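Long-range contacts in extracellular sialidase/neuraminidase, putative (Aspergillus fumigatus, PDB 2XZK), which probably hydrolyses terminal KDN or sialic acid residues from glycoconjugates as a secreted exo-glycosidase of the six-bladed beta-propeller sialidase family: residues 333-338 / 351-356; 355-360 / 367-372. All blocks are in the same frame, centred on the assembly; numbering follows the deposited sequence. Where two conformers were deposited one is given.

Near the N terminus, strand 12-18 supplies one edge of a four-stranded blade whose other strands come from the end of the chain. Strand 334-343 runs out and turns back through strand 349-356, and contact 1 closes this hairpin at 333-338 / 351-356. The chain then loops round and returns as strand 368-375, beside strand 12-18, to complete the blade; contact 2 closes this second hairpin at 355-360 / 367-372. The contacts share Ser355 and Asp356, and neither encloses the other. The centres of contacts 1 and 2 lie about 7 Å apart; Val353 O and Ile371 N, 2.8 Å apart, probably join them by a hydrogen bond, and both contacts touch the same K99.

Contact 1 of 2, residues 333-338 / 351-356. With FKD (3-deoxy-3-fluoro-D-erythro-alpha-L-manno-non-2-ulopyranosonic acid), chain C; K99 ((2R,3R,4R,5R,6S)-2,3-bis(fluoranyl)-4,5-bis(oxidanyl)-6-[(1R,2R)-1,2,3-tris(oxidanyl)propyl]oxane-2-carboxylic acid), chain D.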
loop_
_atom_site.group_PDB
_atom_site.type_symbol
_atom_site.label_atom_id
_atom_site.label_comp_id
_atom_site.label_asym_id
_atom_site.label_seq_id
_atom_site.Cartn_x
_atom_site.Cartn_y
_atom_site.Cartn_z
ATOM N N GLY A 333 10.931 -4.765 -15.804
ATOM C CA GLY A 333 9.913 -3.977 -16.476
ATOM C C GLY A 333 9.985 -2.494 -16.181
ATOM O O GLY A 333 11.003 -1.981 -15.675
ATOM N N HIS A 334 8.889 -1.811 -16.489
ATOM C CA HIS A 334 8.819 -0.365 -16.381
ATOM C C HIS A 334 8.194 -0.011 -15.052
ATOM O O HIS A 334 7.014 -0.282 -14.824
ATOM C CB HIS A 334 7.982 0.228 -17.511
ATOM C CG HIS A 334 8.496 -0.106 -18.872
ATOM N ND1 HIS A 334 9.515 0.601 -19.472
ATOM C CD2 HIS A 334 8.146 -1.082 -19.744
ATOM C CE1 HIS A 334 9.764 0.083 -20.661
ATOM N NE2 HIS A 334 8.951 -0.942 -20.848
ATOM N N GLU A 335 8.996 0.581 -14.175
ATOM C CA GLU A 335 8.525 0.967 -12.853
ATOM C C GLU A 335 7.452 2.047 -12.906
ATOM O O GLU A 335 7.566 3.045 -13.632
ATOM C CB GLU A 335 9.698 1.453 -11.998
ATOM C CG GLU A 335 9.377 1.569 -10.508
ATOM C CD GLU A 335 10.598 1.935 -9.690
ATOM O OE1 GLU A 335 11.506 2.572 -10.265
ATOM O OE2 GLU A 335 10.657 1.595 -8.490
ATOM N N GLY A 336 6.416 1.851 -12.103
ATOM C CA GLY A 336 5.389 2.857 -11.951
ATOM C C GLY A 336 4.051 2.239 -11.626
ATOM O O GLY A 336 3.608 1.306 -12.284
ATOM N N GLY A 337 3.415 2.796 -10.609
ATOM C CA GLY A 337 2.069 2.412 -10.219
ATOM C C GLY A 337 1.895 2.575 -8.718
ATOM O O GLY A 337 2.405 3.528 -8.117
ATOM N N TYR A 338 1.176 1.630 -8.119
ATOM C CA TYR A 338 0.916 1.633 -6.675
ATOM C C TYR A 338 2.219 1.494 -5.886
ATOM O O TYR A 338 3.196 0.905 -6.377
ATOM C CB TYR A 338 -0.026 0.475 -6.294
ATOM C CG TYR A 338 -1.472 0.597 -6.728
ATOM C CD1 TYR A 338 -1.832 1.163 -7.963
ATOM C CD2 TYR A 338 -2.479 0.088 -5.922
ATOM C CE1 TYR A 338 -3.179 1.259 -8.351
ATOM C CE2 TYR A 338 -3.801 0.166 -6.300
ATOM C CZ TYR A 338 -4.144 0.745 -7.508
ATOM O OH TYR A 338 -5.486 0.803 -7.834
ATOM N N ALA A 351 10.643 1.193 0.395
ATOM C CA ALA A 351 9.498 1.384 -0.491
ATOM C C ALA A 351 9.268 0.183 -1.397
ATOM O O ALA A 351 10.210 -0.384 -1.947
ATOM C CB ALA A 351 9.672 2.651 -1.319
ATOM N N LEU A 352 8.005 -0.201 -1.537
ATOM C CA LEU A 352 7.593 -1.162 -2.545
ATOM C C LEU A 352 6.941 -0.411 -3.687
ATOM O O LEU A 352 6.127 0.477 -3.434
ATOM C CB LEU A 352 6.606 -2.179 -1.951
ATOM C CG LEU A 352 7.159 -3.220 -0.981
ATOM C CD1 LEU A 352 5.984 -4.058 -0.481
ATOM C CD2 LEU A 352 8.249 -4.126 -1.601
ATOM N N VAL A 353 7.288 -0.745 -4.934
ATOM C CA VAL A 353 6.761 -0.019 -6.096
ATOM C C VAL A 353 6.446 -1.007 -7.208
ATOM O O VAL A 353 7.277 -1.853 -7.570
ATOM C CB VAL A 353 7.755 1.057 -6.654
ATOM C CG1 VAL A 353 7.061 1.952 -7.667
ATOM C CG2 VAL A 353 8.364 1.915 -5.523
ATOM N N GLU A 354 5.235 -0.906 -7.746
ATOM C CA GLU A 354 4.845 -1.730 -8.879
ATOM C C GLU A 354 5.703 -1.446 -10.101
ATOM O O GLU A 354 6.189 -0.321 -10.297
ATOM C CB GLU A 354 3.386 -1.472 -9.232
ATOM C CG GLU A 354 2.407 -1.952 -8.198
ATOM C CD GLU A 354 0.968 -1.806 -8.657
ATOM O OE1 GLU A 354 0.645 -0.853 -9.411
ATOM O OE2 GLU A 354 0.145 -2.648 -8.251
ATOM N N SER A 355 5.867 -2.484 -10.919
ATOM C CA SER A 355 6.563 -2.396 -12.195
ATOM C C SER A 355 5.808 -3.285 -13.201
ATOM O O SER A 355 5.215 -4.302 -12.830
ATOM C CB SER A 355 8.015 -2.856 -12.031
ATOM O OG SER A 355 8.781 -2.555 -13.189
ATOM N N ASP A 356 5.839 -2.889 -14.466
ATOM C CA ASP A 356 5.017 -3.493 -15.515
ATOM C C ASP A 356 5.888 -3.752 -16.739
ATOM O O ASP A 356 6.451 -2.817 -17.326
ATOM C CB ASP A 356 3.859 -2.538 -15.854
ATOM C CG ASP A 356 2.850 -3.119 -16.858
ATOM O OD1 ASP A 356 3.075 -4.210 -17.426
ATOM O OD2 ASP A 356 1.805 -2.466 -17.063
HETATM C C1 FKD C . -5.521 0.441 -10.437
HETATM F F1 FKD C . -6.257 -2.224 -10.115
HETATM C C2 FKD C . -6.198 -0.079 -9.161
HETATM C C3 FKD C . -5.957 -1.586 -8.946
HETATM C C4 FKD C . -6.792 -2.057 -7.753
HETATM O O4 FKD C . -6.684 -3.473 -7.677
HETATM C C5 FKD C . -8.270 -1.649 -7.884
HETATM O O5 FKD C . -9.007 -2.055 -6.735
HETATM C C6 FKD C . -8.385 -0.125 -8.050
HETATM O O6 FKD C . -7.576 0.269 -9.172
HETATM C C7 FKD C . -9.804 0.409 -8.338
HETATM O O7 FKD C . -10.282 -0.120 -9.574
HETATM C C8 FKD C . -9.800 1.950 -8.447
HETATM O O8 FKD C . -9.388 2.508 -7.204
HETATM C C9 FKD C . -11.178 2.519 -8.813
HETATM O O9 FKD C . -12.137 2.126 -7.834
HETATM O O1A FKD C . -4.582 -0.209 -10.913
HETATM O O1B FKD C . -5.923 1.530 -10.902
HETATM O O1A K99 D . -1.164 4.259 -16.992
HETATM C C1 K99 D . 0.004 4.274 -17.459
HETATM O O1B K99 D . 0.896 5.112 -17.180
HETATM C C2 K99 D . 0.375 3.194 -18.501
HETATM C C3 K99 D . 1.830 2.718 -18.358
HETATM F F1 K99 D . 2.176 2.028 -19.501
HETATM C C4 K99 D . 2.049 1.820 -17.129
HETATM O O4 K99 D . 3.397 1.345 -17.125
HETATM O O6 K99 D . -0.479 2.037 -18.427
HETATM C C6 K99 D . -0.363 1.162 -17.263
HETATM C C5 K99 D . 1.079 0.639 -17.143
HETATM O O5 K99 D . 1.211 -0.119 -15.945
HETATM C C7 K99 D . -1.507 0.146 -17.395
HETATM O O7 K99 D . -1.257 -0.718 -18.508
HETATM C C8 K99 D . -2.827 0.914 -17.622
HETATM O O8 K99 D . -2.964 1.919 -16.607
HETATM C C9 K99 D . -4.069 0.009 -17.652
HETATM O O9 K99 D . -4.154 -0.769 -16.456
HETATM F F2 K99 D . 0.226 3.747 -19.721
HETATM O O HOH W 1 1.548 -0.630 -12.178
#
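The Tyr338 ring has the FKD sugar at its edge, near the ring plane, and Glu354 OE1 placed obliquely, ring and carboxylate 28° apart; Asp356 O lies at the His334 ring's edge, near its plane. Tyr338 OH is covalently joined to FKD C2 at 1.7 Å, a bond consistent with the tyrosine nucleophile of sialidases, trapped by the fluorosugar on a beta hairpin of the propeller. Glu354 lies alongside Tyr338, and the N-H of Tyr338 meets Glu354 OE1 at 2.8 Å from above the carboxylate plane. Glu354 OE2 forms a salt bridge with Arg39, which also makes a cation-pi contact with the ring, so the glutamate ties the tyrosine backbone to this arginine. Gly336 and Gly337 hold backbone angles open to glycine, and Gly337, without a side chain, leaves Glu354 OE1 room 3.7 Å from its CA. Before the corner at Gly337, Gly336 N-H bonds to Glu354 O and His334 and Asp356 exchange two backbone bonds; beyond it, Glu354 N-H bonds to Tyr338 O at 3.1 Å. Glu335 CG, anti to the backbone N (chi1 -166°), leads across Val353, and OE2 pairs with Arg373. One water donates to Gly336 O (2.8 Å) and Glu354 OE1 (2.9 Å).

Contact 2 of 2, residues 355-360 / 367-372; sequences SDFFND and YRAIIW. With K99 ((2R,3R,4R,5R,6S)-2,3-bis(fluoranyl)-4,5-bis(oxidanyl)-6-[(1R,2R)-1,2,3-tris(oxidanyl)propyl]oxane-2-carboxylic acid), chain D.
Tyr367, on the loop side of the second hairpin, is held through its backbone at both ends: its N-H reaches Asn359 OD1 at 3.0 Å, in the carbonyl plane and on a lone pair, while its O accepts from Phe357 N at 2.9 Å. Asn359 suits the loop because its amide can accept from the returning chain while ND2 donates to Asn365 O. With CG between the backbone N and the carbonyl carbon (chi1 54°), its side chain crosses the tyrosine at a slant, but amide and ring are turned only 22° from each other, with OD1 at the ring's edge. Phe357 adds the apolar part, CD1 against Tyr367 CB at 3.9 Å and CE1 near Ala369 CB. Where the strands pair, Ser355 and Ala369 form a hydrogen-bonded antiparallel pair; the small serine fits because CB packs on Ile371 CG1 while OG bonds to Ala332 O. On the other face, Asp356 OD2 lies 3.1 Å from Arg368 NE but over one face of the guanidinium, a bridge of charges alone. That oxygen accepts from K99 O5 at 2.7 Å and from a water, also at 2.7 Å, which takes a weak bond from Arg368 NH2 and lies 2.7 Å from K99 O7. Asp356 OD1 takes Phe358 N-H in an Asx turn, where the propeller-blade hairpin opens into a loop bordering this hydrogen-bonded K99, separate from the FKD on Tyr338.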
loop_
_atom_site.group_PDB
_atom_site.type_symbol
_atom_site.label_atom_id
_atom_site.label_comp_id
_atom_site.label_asym_id
_atom_site.label_seq_id
_atom_site.Cartn_x
_atom_site.Cartn_y
_atom_site.Cartn_z
ATOM N N SER A 355 5.867 -2.484 -10.919
ATOM C CA SER A 355 6.563 -2.396 -12.195
ATOM C C SER A 355 5.808 -3.285 -13.201
ATOM O O SER A 355 5.215 -4.302 -12.830
ATOM C CB SER A 355 8.015 -2.856 -12.031
ATOM O OG SER A 355 8.781 -2.555 -13.189
ATOM N N ASP A 356 5.839 -2.889 -14.466
ATOM C CA ASP A 356 5.017 -3.493 -15.515
ATOM C C ASP A 356 5.888 -3.752 -16.739
ATOM O O ASP A 356 6.451 -2.817 -17.326
ATOM C CB ASP A 356 3.859 -2.538 -15.854
ATOM C CG ASP A 356 2.850 -3.119 -16.858
ATOM O OD1 ASP A 356 3.075 -4.210 -17.426
ATOM O OD2 ASP A 356 1.805 -2.466 -17.063
ATOM N N PHE A 357 6.012 -5.030 -17.093
ATOM C CA PHE A 357 6.754 -5.436 -18.300
ATOM C C PHE A 357 6.125 -4.914 -19.592
ATOM O O PHE A 357 6.842 -4.661 -20.564
ATOM C CB PHE A 357 6.925 -6.954 -18.344
ATOM C CG PHE A 357 7.996 -7.450 -17.436
ATOM C CD1 PHE A 357 7.717 -7.761 -16.106
ATOM C CD2 PHE A 357 9.302 -7.565 -17.891
ATOM C CE1 PHE A 357 8.722 -8.205 -15.250
ATOM C CE2 PHE A 357 10.303 -8.004 -17.049
ATOM C CZ PHE A 357 10.018 -8.320 -15.720
ATOM N N PHE A 358 4.800 -4.738 -19.577
ATOM C CA PHE A 358 4.035 -4.114 -20.675
ATOM C C PHE A 358 4.093 -4.917 -21.983
ATOM O O PHE A 358 3.877 -4.371 -23.073
ATOM C CB PHE A 358 4.496 -2.664 -20.896
ATOM C CG PHE A 358 3.418 -1.745 -21.400
ATOM C CD1 PHE A 358 2.328 -1.422 -20.595
ATOM C CD2 PHE A 358 3.501 -1.180 -22.675
ATOM C CE1 PHE A 358 1.326 -0.558 -21.047
ATOM C CE2 PHE A 358 2.503 -0.319 -23.139
ATOM C CZ PHE A 358 1.414 -0.004 -22.321
ATOM N N ASN A 359 4.367 -6.214 -21.849
ATOM C CA ASN A 359 4.529 -7.121 -22.993
ATOM C C ASN A 359 3.235 -7.352 -23.759
ATOM O O ASN A 359 3.270 -7.800 -24.905
ATOM C CB ASN A 359 5.100 -8.464 -22.544
ATOM C CG ASN A 359 4.278 -9.093 -21.438
ATOM O OD1 ASN A 359 4.341 -8.662 -20.292
ATOM N ND2 ASN A 359 3.493 -10.102 -21.776
ATOM N N ASP A 360 2.107 -7.050 -23.119
ATOM C CA ASP A 360 0.786 -7.124 -23.736
ATOM C C ASP A 360 0.121 -5.740 -23.666
ATOM O O ASP A 360 -1.109 -5.624 -23.643
ATOM C CB ASP A 360 -0.051 -8.192 -23.015
ATOM C CG ASP A 360 -1.382 -8.489 -23.707
ATOM O OD1 ASP A 360 -1.472 -8.378 -24.954
ATOM O OD2 ASP A 360 -2.342 -8.851 -22.995
ATOM N N TYR A 367 2.883 -8.816 -17.636
ATOM C CA TYR A 367 3.416 -9.273 -16.359
ATOM C C TYR A 367 3.745 -8.099 -15.451
ATOM O O TYR A 367 4.338 -7.111 -15.882
ATOM C CB TYR A 367 4.650 -10.154 -16.563
ATOM C CG TYR A 367 4.339 -11.437 -17.289
ATOM C CD1 TYR A 367 3.856 -12.542 -16.599
ATOM C CD2 TYR A 367 4.517 -11.536 -18.671
ATOM C CE1 TYR A 367 3.555 -13.723 -17.263
ATOM C CE2 TYR A 367 4.222 -12.730 -19.357
ATOM C CZ TYR A 367 3.733 -13.810 -18.639
ATOM O OH TYR A 367 3.434 -15.001 -19.276
ATOM N N ARG A 368 3.338 -8.228 -14.194
ATOM C CA ARG A 368 3.585 -7.194 -13.206
ATOM C C ARG A 368 4.429 -7.721 -12.057
ATOM O O ARG A 368 4.160 -8.780 -11.498
ATOM C CB ARG A 368 2.265 -6.649 -12.655
ATOM C CG ARG A 368 1.207 -6.363 -13.706
ATOM C CD ARG A 368 1.626 -5.200 -14.605
ATOM N NE ARG A 368 0.523 -4.769 -15.446
ATOM C CZ ARG A 368 -0.437 -3.940 -15.049
ATOM N NH1 ARG A 368 -0.423 -3.443 -13.812
ATOM N NH2 ARG A 368 -1.407 -3.604 -15.888
ATOM N N ALA A 369 5.462 -6.957 -11.726
ATOM C CA ALA A 369 6.376 -7.285 -10.646
ATOM C C ALA A 369 6.416 -6.147 -9.625
ATOM O O ALA A 369 5.883 -5.052 -9.872
ATOM C CB ALA A 369 7.783 -7.576 -11.212
ATOM N N ILE A 370 7.022 -6.410 -8.471
ATOM C CA ILE A 370 7.128 -5.390 -7.422
ATOM C C ILE A 370 8.578 -5.215 -6.983
ATOM O O ILE A 370 9.251 -6.187 -6.651
ATOM C CB ILE A 370 6.201 -5.689 -6.216
ATOM C CG1 ILE A 370 4.735 -5.712 -6.663
ATOM C CG2 ILE A 370 6.400 -4.650 -5.121
ATOM C CD1 ILE A 370 3.747 -6.133 -5.581
ATOM N N ILE A 371 9.029 -3.962 -7.042
ATOM C CA ILE A 371 10.394 -3.569 -6.706
ATOM C C ILE A 371 10.460 -3.153 -5.245
ATOM O O ILE A 371 9.553 -2.459 -4.755
ATOM C CB ILE A 371 10.847 -2.351 -7.560
ATOM C CG1 ILE A 371 10.521 -2.561 -9.038
ATOM C CG2 ILE A 371 12.334 -2.081 -7.381
ATOM C CD1 ILE A 371 11.226 -3.753 -9.627
ATOM N N TRP A 372 11.532 -3.562 -4.570
ATOM C CA TRP A 372 11.853 -3.109 -3.222
ATOM C C TRP A 372 12.996 -2.105 -3.299
ATOM O O TRP A 372 14.030 -2.350 -3.939
ATOM C CB TRP A 372 12.251 -4.293 -2.350
ATOM C CG TRP A 372 12.915 -3.983 -1.027
ATOM C CD1 TRP A 372 14.191 -4.324 -0.673
ATOM C CD2 TRP A 372 12.335 -3.354 0.126
ATOM N NE1 TRP A 372 14.451 -3.938 0.616
ATOM C CE2 TRP A 372 13.334 -3.331 1.130
ATOM C CE3 TRP A 372 11.084 -2.777 0.398
ATOM C CZ2 TRP A 372 13.114 -2.776 2.399
ATOM C CZ3 TRP A 372 10.862 -2.233 1.660
ATOM C CH2 TRP A 372 11.871 -2.240 2.646
HETATM O O1A K99 D . -1.164 4.259 -16.992
HETATM C C1 K99 D . 0.004 4.274 -17.459
HETATM O O1B K99 D . 0.896 5.112 -17.180
HETATM C C2 K99 D . 0.375 3.194 -18.501
HETATM C C3 K99 D . 1.830 2.718 -18.358
HETATM F F1 K99 D . 2.176 2.028 -19.501
HETATM C C4 K99 D . 2.049 1.820 -17.129
HETATM O O4 K99 D . 3.397 1.345 -17.125
HETATM O O6 K99 D . -0.479 2.037 -18.427
HETATM C C6 K99 D . -0.363 1.162 -17.263
HETATM C C5 K99 D . 1.079 0.639 -17.143
HETATM O O5 K99 D . 1.211 -0.119 -15.945
HETATM C C7 K99 D . -1.507 0.146 -17.395
HETATM O O7 K99 D . -1.257 -0.718 -18.508
HETATM C C8 K99 D . -2.827 0.914 -17.622
HETATM O O8 K99 D . -2.964 1.919 -16.607
HETATM C C9 K99 D . -4.069 0.009 -17.652
HETATM O O9 K99 D . -4.154 -0.769 -16.456
HETATM F F2 K99 D . 0.226 3.747 -19.721
HETATM O O HOH W 2 -0.303 -3.240 -18.474
#